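Putative beta-glucosidase (PDB 5WAB) hydrolyses beta-glucosidic linkages as a family 3 glycoside hydrolase, and may also release terminal arabinopyranose from a ginsenoside. Local coordinates at residues 108-113 with 182-187; 152-157 with 195-200. All coordinates share one frame; numbering follows the deposited sequence.

Interaction 1 of 2, residues 108-113 with 182-187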
ATOM      1  N   PRO A 108      -4.610  -6.776  -4.267  1.00 25.13           N
ATOM      2  CA  PRO A 108      -3.688  -6.333  -3.219  1.00 24.58           C
ATOM      3  C   PRO A 108      -4.413  -5.791  -1.982  1.00 23.87           C
ATOM      4  O   PRO A 108      -5.633  -5.600  -2.008  1.00 23.09           O
ATOM      5  CB  PRO A 108      -2.898  -5.228  -3.916  1.00 25.68           C
ATOM      6  CG  PRO A 108      -3.918  -4.599  -4.840  1.00 25.61           C
ATOM      7  CD  PRO A 108      -4.847  -5.720  -5.271  1.00 24.46           C
ATOM      8  N   GLY A 109      -3.658  -5.559  -0.905  1.00 22.81           N
ATOM      9  CA  GLY A 109      -4.195  -4.958   0.302  1.00 20.64           C
ATOM     10  C   GLY A 109      -3.890  -3.471   0.299  1.00 20.43           C
ATOM     11  O   GLY A 109      -2.762  -3.064   0.026  1.00 22.89           O
ATOM     12  N   VAL A 110      -4.921  -2.666   0.554  1.00 19.92           N
ATOM     13  CA  VAL A 110      -4.802  -1.217   0.443  1.00 19.09           C
ATOM     14  C   VAL A 110      -5.204  -0.513   1.740  1.00 19.01           C
ATOM     15  O   VAL A 110      -5.482   0.681   1.733  1.00 20.21           O
ATOM     16  CB  VAL A 110      -5.604  -0.671  -0.758  1.00 17.45           C
ATOM     17  CG1 VAL A 110      -5.079  -1.240  -2.048  1.00 16.89           C
ATOM     18  CG2 VAL A 110      -7.091  -0.976  -0.621  1.00 16.31           C
ATOM     19  N   ASN A 111      -5.226  -1.232   2.861  1.00 18.97           N
ATOM     20  CA  ASN A 111      -5.582  -0.603   4.127  1.00 18.56           C
ATOM     21  C   ASN A 111      -4.594   0.501   4.484  1.00 19.04           C
ATOM     22  O   ASN A 111      -3.388   0.387   4.250  1.00 20.06           O
ATOM     23  CB  ASN A 111      -5.635  -1.632   5.253  1.00 19.71           C
ATOM     24  CG  ASN A 111      -6.718  -2.668   5.050  1.00 20.01           C
ATOM     25  OD1 ASN A 111      -6.435  -3.844   4.840  1.00 20.74           O
ATOM     26  ND2 ASN A 111      -7.967  -2.234   5.110  1.00 19.90           N
ATOM     27  N   ILE A 112      -5.129   1.593   5.027  1.00 16.20           N
ATOM     28  CA  ILE A 112      -4.308   2.724   5.434  1.00 16.61           C
ATOM     29  C   ILE A 112      -3.418   2.320   6.599  1.00 18.67           C
ATOM     30  O   ILE A 112      -3.867   1.663   7.549  1.00 18.58           O
ATOM     31  CB  ILE A 112      -5.202   3.917   5.802  1.00 17.79           C
ATOM     32  CG1 ILE A 112      -5.963   4.403   4.568  1.00 18.14           C
ATOM     33  CG2 ILE A 112      -4.387   5.036   6.420  1.00 17.12           C
ATOM     34  CD1 ILE A 112      -5.061   4.812   3.421  1.00 16.13           C
ATOM     35  N   LYS A 113      -2.141   2.696   6.524  1.00 20.77           N
ATOM     36  CA  LYS A 113      -1.208   2.516   7.635  1.00 19.64           C
ATOM     37  C   LYS A 113      -1.449   3.651   8.623  1.00 19.54           C
ATOM     38  O   LYS A 113      -0.757   4.671   8.636  1.00 20.58           O
ATOM     39  CB  LYS A 113       0.225   2.482   7.130  1.00 19.54           C
ATOM     40  CG  LYS A 113       0.425   1.422   6.079  1.00 19.59           C
ATOM     41  CD  LYS A 113       1.856   1.289   5.614  1.00 18.97           C
ATOM     42  CE  LYS A 113       1.891   0.348   4.419  1.00 20.76           C
ATOM     43  NZ  LYS A 113       3.246   0.043   3.890  1.00 22.31           N
ATOM     44  N   PRO A 182     -11.005   6.274   0.214  1.00 19.37           N
ATOM     45  CA  PRO A 182     -10.626   6.723  -1.143  1.00 19.34           C
ATOM     46  C   PRO A 182      -9.766   5.752  -1.938  1.00 19.98           C
ATOM     47  O   PRO A 182      -9.899   5.704  -3.168  1.00 20.31           O
ATOM     48  CB  PRO A 182      -9.881   8.036  -0.876  1.00 19.07           C
ATOM     49  CG  PRO A 182     -10.515   8.557   0.336  1.00 19.69           C
ATOM     50  CD  PRO A 182     -10.768   7.347   1.199  1.00 18.97           C
ATOM     51  N   ALA A 183      -8.871   4.998  -1.292  1.00 18.91           N
ATOM     52  CA  ALA A 183      -8.081   4.013  -2.025  1.00 19.46           C
ATOM     53  C   ALA A 183      -8.965   2.901  -2.575  1.00 18.16           C
ATOM     54  O   ALA A 183      -8.806   2.484  -3.729  1.00 19.43           O
ATOM     55  CB  ALA A 183      -6.988   3.435  -1.126  1.00 21.38           C
ATOM     56  N   PHE A 184      -9.901   2.407  -1.766  1.00 18.03           N
ATOM     57  CA  PHE A 184     -10.879   1.448  -2.266  1.00 16.89           C
ATOM     58  C   PHE A 184     -11.733   2.069  -3.366  1.00 18.37           C
ATOM     59  O   PHE A 184     -11.960   1.458  -4.416  1.00 19.11           O
ATOM     60  CB  PHE A 184     -11.760   0.944  -1.122  1.00 16.22           C
ATOM     61  CG  PHE A 184     -11.060   0.016  -0.153  1.00 16.64           C
ATOM     62  CD1 PHE A 184     -10.861  -1.317  -0.480  1.00 12.22           C
ATOM     63  CD2 PHE A 184     -10.643   0.463   1.098  1.00 14.89           C
ATOM     64  CE1 PHE A 184     -10.240  -2.189   0.409  1.00 12.39           C
ATOM     65  CE2 PHE A 184     -10.022  -0.404   1.994  1.00 15.56           C
ATOM     66  CZ  PHE A 184      -9.820  -1.739   1.642  1.00 12.59           C
ATOM     67  N   GLU A 185     -12.212   3.295  -3.138  1.00 19.69           N
ATOM     68  CA  GLU A 185     -13.094   3.947  -4.100  1.00 20.77           C
ATOM     69  C   GLU A 185     -12.411   4.141  -5.451  1.00 20.19           C
ATOM     70  O   GLU A 185     -13.004   3.856  -6.497  1.00 20.15           O
ATOM     71  CB  GLU A 185     -13.578   5.288  -3.538  1.00 22.63           C
ATOM     72  CG  GLU A 185     -14.539   6.035  -4.464  1.00 25.09           C
ATOM     73  CD  GLU A 185     -14.788   7.475  -4.036  1.00 26.13           C
ATOM     74  OE1 GLU A 185     -14.109   7.959  -3.103  1.00 24.93           O
ATOM     75  OE2 GLU A 185     -15.657   8.131  -4.651  1.00 26.77           O
ATOM     76  N   HIS A 186     -11.147   4.576  -5.450  1.00 19.96           N
ATOM     77  CA  HIS A 186     -10.459   4.852  -6.708  1.00 18.68           C
ATOM     78  C   HIS A 186     -10.236   3.585  -7.522  1.00 17.58           C
ATOM     79  O   HIS A 186     -10.376   3.596  -8.747  1.00 17.00           O
ATOM     80  CB  HIS A 186      -9.119   5.542  -6.449  1.00 17.15           C
ATOM     81  CG  HIS A 186      -8.321   5.781  -7.693  1.00 18.66           C
ATOM     82  ND1 HIS A 186      -8.634   6.769  -8.603  1.00 20.04           N
ATOM     83  CD2 HIS A 186      -7.253   5.124  -8.203  1.00 15.36           C
ATOM     84  CE1 HIS A 186      -7.775   6.725  -9.606  1.00 16.80           C
ATOM     85  NE2 HIS A 186      -6.929   5.734  -9.388  1.00 16.20           N
ATOM     86  N   ILE A 187      -9.840   2.498  -6.869  1.00 19.03           N
ATOM     87  CA  ILE A 187      -9.587   1.262  -7.599  1.00 16.93           C
ATOM     88  C   ILE A 187     -10.890   0.662  -8.126  1.00 18.63           C
ATOM     89  O   ILE A 187     -10.933   0.122  -9.240  1.00 19.87           O
ATOM     90  CB  ILE A 187      -8.809   0.297  -6.692  1.00 13.08           C
ATOM     91  CG1 ILE A 187      -7.475   0.959  -6.306  1.00 13.29           C
ATOM     92  CG2 ILE A 187      -8.589  -1.021  -7.385  1.00 13.09           C
ATOM     93  CD1 ILE A 187      -6.616   0.151  -5.352  1.00 14.11           C
TER

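Interaction 2 of 2, residues 152-157 with 195-200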
ATOM      1  N   LEU A 152      -9.319  -6.992  -4.073  1.00 20.02           N
ATOM      2  CA  LEU A 152      -9.073  -5.801  -3.269  1.00 19.51           C
ATOM      3  C   LEU A 152      -9.418  -6.095  -1.818  1.00 20.86           C
ATOM      4  O   LEU A 152     -10.568  -6.402  -1.500  1.00 21.78           O
ATOM      5  CB  LEU A 152      -9.913  -4.641  -3.804  1.00 18.41           C
ATOM      6  CG  LEU A 152      -9.560  -3.228  -3.346  1.00 17.13           C
ATOM      7  CD1 LEU A 152      -8.109  -2.927  -3.676  1.00 16.13           C
ATOM      8  CD2 LEU A 152     -10.491  -2.225  -4.013  1.00 16.95           C
ATOM      9  N   LYS A 153      -8.418  -6.029  -0.941  1.00 25.18           N
ATOM     10  CA  LYS A 153      -8.432  -6.801   0.296  1.00 29.55           C
ATOM     11  C   LYS A 153      -8.689  -5.947   1.531  1.00 33.22           C
ATOM     12  O   LYS A 153      -8.091  -4.876   1.704  1.00 30.51           O
ATOM     13  CB  LYS A 153      -7.112  -7.564   0.455  1.00 28.88           C
ATOM     14  CG  LYS A 153      -7.315  -9.022   0.798  1.00 29.36           C
ATOM     15  CD  LYS A 153      -6.059  -9.849   0.564  1.00 29.57           C
ATOM     16  CE  LYS A 153      -4.934  -9.478   1.491  1.00 29.12           C
ATOM     17  NZ  LYS A 153      -3.829 -10.465   1.364  1.00 29.50           N
ATOM     18  N   HIS A 154      -9.575  -6.471   2.390  1.00 37.72           N
ATOM     19  CA  HIS A 154      -9.881  -6.022   3.749  1.00 30.23           C
ATOM     20  C   HIS A 154     -10.630  -4.701   3.764  1.00 26.30           C
ATOM     21  O   HIS A 154     -10.164  -3.706   4.327  1.00 25.67           O
ATOM     22  CB  HIS A 154      -8.615  -5.952   4.593  1.00 26.17           C
ATOM     23  CG  HIS A 154      -7.786  -7.191   4.510  1.00 24.57           C
ATOM     24  ND1 HIS A 154      -6.415  -7.180   4.638  1.00 24.60           N
ATOM     25  CD2 HIS A 154      -8.136  -8.480   4.288  1.00 24.23           C
ATOM     26  CE1 HIS A 154      -5.956  -8.413   4.510  1.00 24.89           C
ATOM     27  NE2 HIS A 154      -6.979  -9.220   4.293  1.00 24.81           N
ATOM     28  N   PHE A 155     -11.827  -4.726   3.203  1.00 23.66           N
ATOM     29  CA  PHE A 155     -12.711  -3.574   3.112  1.00 23.02           C
ATOM     30  C   PHE A 155     -13.694  -3.639   4.283  1.00 22.57           C
ATOM     31  O   PHE A 155     -14.555  -4.523   4.324  1.00 24.11           O
ATOM     32  CB  PHE A 155     -13.417  -3.606   1.755  1.00 22.14           C
ATOM     33  CG  PHE A 155     -14.321  -2.440   1.483  1.00 20.32           C
ATOM     34  CD1 PHE A 155     -13.805  -1.165   1.317  1.00 19.51           C
ATOM     35  CD2 PHE A 155     -15.682  -2.636   1.312  1.00 19.35           C
ATOM     36  CE1 PHE A 155     -14.638  -0.097   1.040  1.00 19.13           C
ATOM     37  CE2 PHE A 155     -16.519  -1.574   1.028  1.00 19.42           C
ATOM     38  CZ  PHE A 155     -16.000  -0.306   0.891  1.00 18.01           C
ATOM     39  N   ALA A 156     -13.557  -2.732   5.250  1.00 20.35           N
ATOM     40  CA  ALA A 156     -12.518  -1.705   5.269  1.00 21.14           C
ATOM     41  C   ALA A 156     -12.014  -1.457   6.687  1.00 22.42           C
ATOM     42  O   ALA A 156     -12.501  -2.066   7.651  1.00 21.57           O
ATOM     43  CB  ALA A 156     -13.041  -0.403   4.671  1.00 21.11           C
ATOM     44  N   ALA A 157     -11.028  -0.560   6.792  1.00 23.57           N
ATOM     45  CA  ALA A 157     -10.514  -0.064   8.072  1.00 21.38           C
ATOM     46  C   ALA A 157      -9.931  -1.191   8.923  1.00 21.03           C
ATOM     47  O   ALA A 157     -10.217  -1.312  10.117  1.00 17.44           O
ATOM     48  CB  ALA A 157     -11.599   0.697   8.835  1.00 20.61           C
ATOM     49  N   THR A 195     -13.283  -9.168  -7.548  1.00 19.31           N
ATOM     50  CA  THR A 195     -13.525  -9.694  -6.214  1.00 20.48           C
ATOM     51  C   THR A 195     -13.007  -8.683  -5.193  1.00 19.58           C
ATOM     52  O   THR A 195     -12.008  -7.997  -5.435  1.00 19.06           O
ATOM     53  CB  THR A 195     -12.847 -11.064  -6.052  1.00 23.21           C
ATOM     54  OG1 THR A 195     -13.551 -12.036  -6.837  1.00 25.55           O
ATOM     55  CG2 THR A 195     -12.842 -11.517  -4.611  1.00 26.32           C
ATOM     56  N   ILE A 196     -13.723  -8.560  -4.078  1.00 17.27           N
ATOM     57  CA  ILE A 196     -13.300  -7.755  -2.939  1.00 14.44           C
ATOM     58  C   ILE A 196     -13.389  -8.630  -1.697  1.00 15.75           C
ATOM     59  O   ILE A 196     -14.323  -9.424  -1.559  1.00 14.81           O
ATOM     60  CB  ILE A 196     -14.172  -6.493  -2.784  1.00 14.91           C
ATOM     61  CG1 ILE A 196     -13.847  -5.487  -3.889  1.00 14.69           C
ATOM     62  CG2 ILE A 196     -13.988  -5.859  -1.401  1.00 15.21           C
ATOM     63  CD1 ILE A 196     -14.585  -4.187  -3.751  1.00 12.63           C
ATOM     64  N   MET A 197     -12.407  -8.507  -0.805  1.00 15.95           N
ATOM     65  CA  MET A 197     -12.408  -9.222   0.467  1.00 16.26           C
ATOM     66  C   MET A 197     -12.711  -8.244   1.592  1.00 17.24           C
ATOM     67  O   MET A 197     -12.010  -7.238   1.747  1.00 17.75           O
ATOM     68  CB  MET A 197     -11.071  -9.909   0.727  1.00 15.08           C
ATOM     69  CG  MET A 197     -11.046 -10.681   2.042  1.00 17.67           C
ATOM     70  SD  MET A 197      -9.516 -11.594   2.322  1.00 20.71           S
ATOM     71  CE  MET A 197      -9.223 -12.272   0.691  1.00 20.42           C
ATOM     72  N   CYS A 198     -13.737  -8.544   2.377  1.00 18.91           N
ATOM     73  CA  CYS A 198     -14.059  -7.708   3.518  1.00 20.13           C
ATOM     74  C   CYS A 198     -13.131  -8.038   4.683  1.00 20.58           C
ATOM     75  O   CYS A 198     -12.497  -9.095   4.726  1.00 21.56           O
ATOM     76  CB  CYS A 198     -15.519  -7.898   3.936  1.00 21.73           C
ATOM     77  SG  CYS A 198     -15.795  -9.337   4.998  1.00 24.11           S
ATOM     78  N   SER A 199     -13.065  -7.119   5.641  1.00 21.38           N
ATOM     79  CA  SER A 199     -12.181  -7.256   6.789  1.00 23.05           C
ATOM     80  C   SER A 199     -12.863  -8.024   7.921  1.00 23.35           C
ATOM     81  O   SER A 199     -14.085  -8.179   7.955  1.00 23.50           O
ATOM     82  CB  SER A 199     -11.733  -5.881   7.285  1.00 22.78           C
ATOM     83  OG  SER A 199     -12.851  -5.097   7.664  1.00 23.00           O
ATOM     84  N   TYR A 200     -12.042  -8.497   8.864  1.00 24.07           N
ATOM     85  CA  TYR A 200     -12.564  -9.194  10.036  1.00 23.82           C
ATOM     86  C   TYR A 200     -13.254  -8.250  11.006  1.00 23.57           C
ATOM     87  O   TYR A 200     -14.176  -8.666  11.717  1.00 24.61           O
ATOM     88  CB  TYR A 200     -11.440  -9.903  10.792  1.00 26.26           C
ATOM     89  CG  TYR A 200     -10.926 -11.192  10.199  1.00 28.44           C
ATOM     90  CD1 TYR A 200     -11.705 -12.340  10.206  1.00 29.72           C
ATOM     91  CD2 TYR A 200      -9.641 -11.273   9.678  1.00 28.82           C
ATOM     92  CE1 TYR A 200     -11.226 -13.528   9.685  1.00 30.98           C
ATOM     93  CE2 TYR A 200      -9.154 -12.451   9.159  1.00 29.92           C
ATOM     94  CZ  TYR A 200      -9.950 -13.576   9.162  1.00 31.31           C
ATOM     95  OH  TYR A 200      -9.465 -14.754   8.641  1.00 33.28           O
TER

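Interaction 1 of 2, residues 108-113 with 182-187
Val110 and Ala183 bring the two backbones nearest each other, with 6.6 Å between the CA of Val110 and the CA of Ala183. Residues 108-113 form an irregular loop that leaves strand 102-106 of the TIM-barrel-like N-terminal domain, and residues 182-187 belong to helix 182-190, so the contact joins a strand-end loop to a helix of the layer packed around the barrel strands. The helix offers Ala183, Phe184 and Ile187 to the loop, and Val110 points toward them. The small side chain of Ala183 lets the loop come close, its CB lying 4.3 Å from Val110 CB. Val110 CG1, anti to the carbonyl carbon (chi1 -62°), meets Ile187 CD1 at 3.9 Å, the side chains sliding past each other in opposite directions. CG2 sits over one face of the Phe184 ring, somewhat toward the rim, in a CH-pi contact that is 3.6 Å from Val110 CG2 to the Phe184 ring centroid and 15° off the ring normal. Leu152 and Ala136 of helix 129-144 also touch Val110, adding to the buried apolar cluster. A serine in place of Phe184 takes away the face under Val110 CG2 and would probably leave a gap between loop and helix, with a hydroxyl set among apolar groups. Asn111 suits the margin of this cluster because its amide can pair with backbone: ND2 donates to His154 O. That same nitrogen lies in the plane of the Phe184 ring at its edge, Asn111 ND2 to Phe184 CZ being 4.0 Å, with amide and ring planes 64° apart.

Interaction 2 of 2, residues 152-157 with 195-200
Leu152 and Lys153 run parallel to Ile196 and Met197, until a beta bulge at His154 shifts the register by one and pairs Phe155 with Cys198. Backbone bonding is firm in the middle: Met197 N donates to Leu152 O at 2.9 Å. Met197 O takes Phe155 N at 2.9 Å on a lone pair in the carbonyl plane, while a weak bond from His154 N reaches the same oxygen. His154 has positive phi (71°), which lets the strand turn its corner. The tightly packed side is apolar: Leu152 CB lies 4.0 Å from Ile196 CG1, and Ile196 CG2 comes within 3.9 Å of Phe155 CB; helices 182-190 and 212-222 press on these residues. The ends are looser: Leu152 N bonds Thr195 O weakly, and past the bulge Ser199 N donates to Phe155 O at 3.3 Å from above the carbonyl plane, not on a lone pair. Ser199 OG lies 3.1 Å from Ala156 O, an unsettled bond, Ser208 OG and Asn201 OD1 being its other partners. On the face bearing Lys153, the unbranched Met197 bends at its last torsion along the lysine's aliphatic stem, Met197 SD being 3.7 Å from Lys153 CG. Met197 SD also sits at the edge of the His154 ring, 4.8 Å from its centroid. Only the Lys153 and His154 ends are polar: Lys153 NZ salt-bridges Glu123, His154 ND1 bonds Tyr124 OH, and His154 NE2 binds a glycerol, probably from the crystallisation liquor. Such a Lys-His pair at the C-terminal end of a barrel strand is consistent with the sugar-binding site of family 3 glycosidases.

In the fold
From the N terminus, strand 102-106 runs into loop 108-113, helix 129-144 follows, and then strand 149-155 supplies segment 152-157. Helix 182-190 comes next and leads into strand 195-198. Interaction 1 closes a span of 68 residues and interaction 2 one of 37; their segments alternate, so the two loops cross rather than nest. Helix 182-190 lies on the connection between the parallel strands of interaction 2, a beta-alpha-beta crossover, and interaction 1 fastens that helix to the loop of the preceding strand. Two further ties join the contacts: Pro108 O accepts Lys153 N, and the Phe184 and Phe155 rings meet edge-to-face. Three consecutive barrel strands are thereby linked.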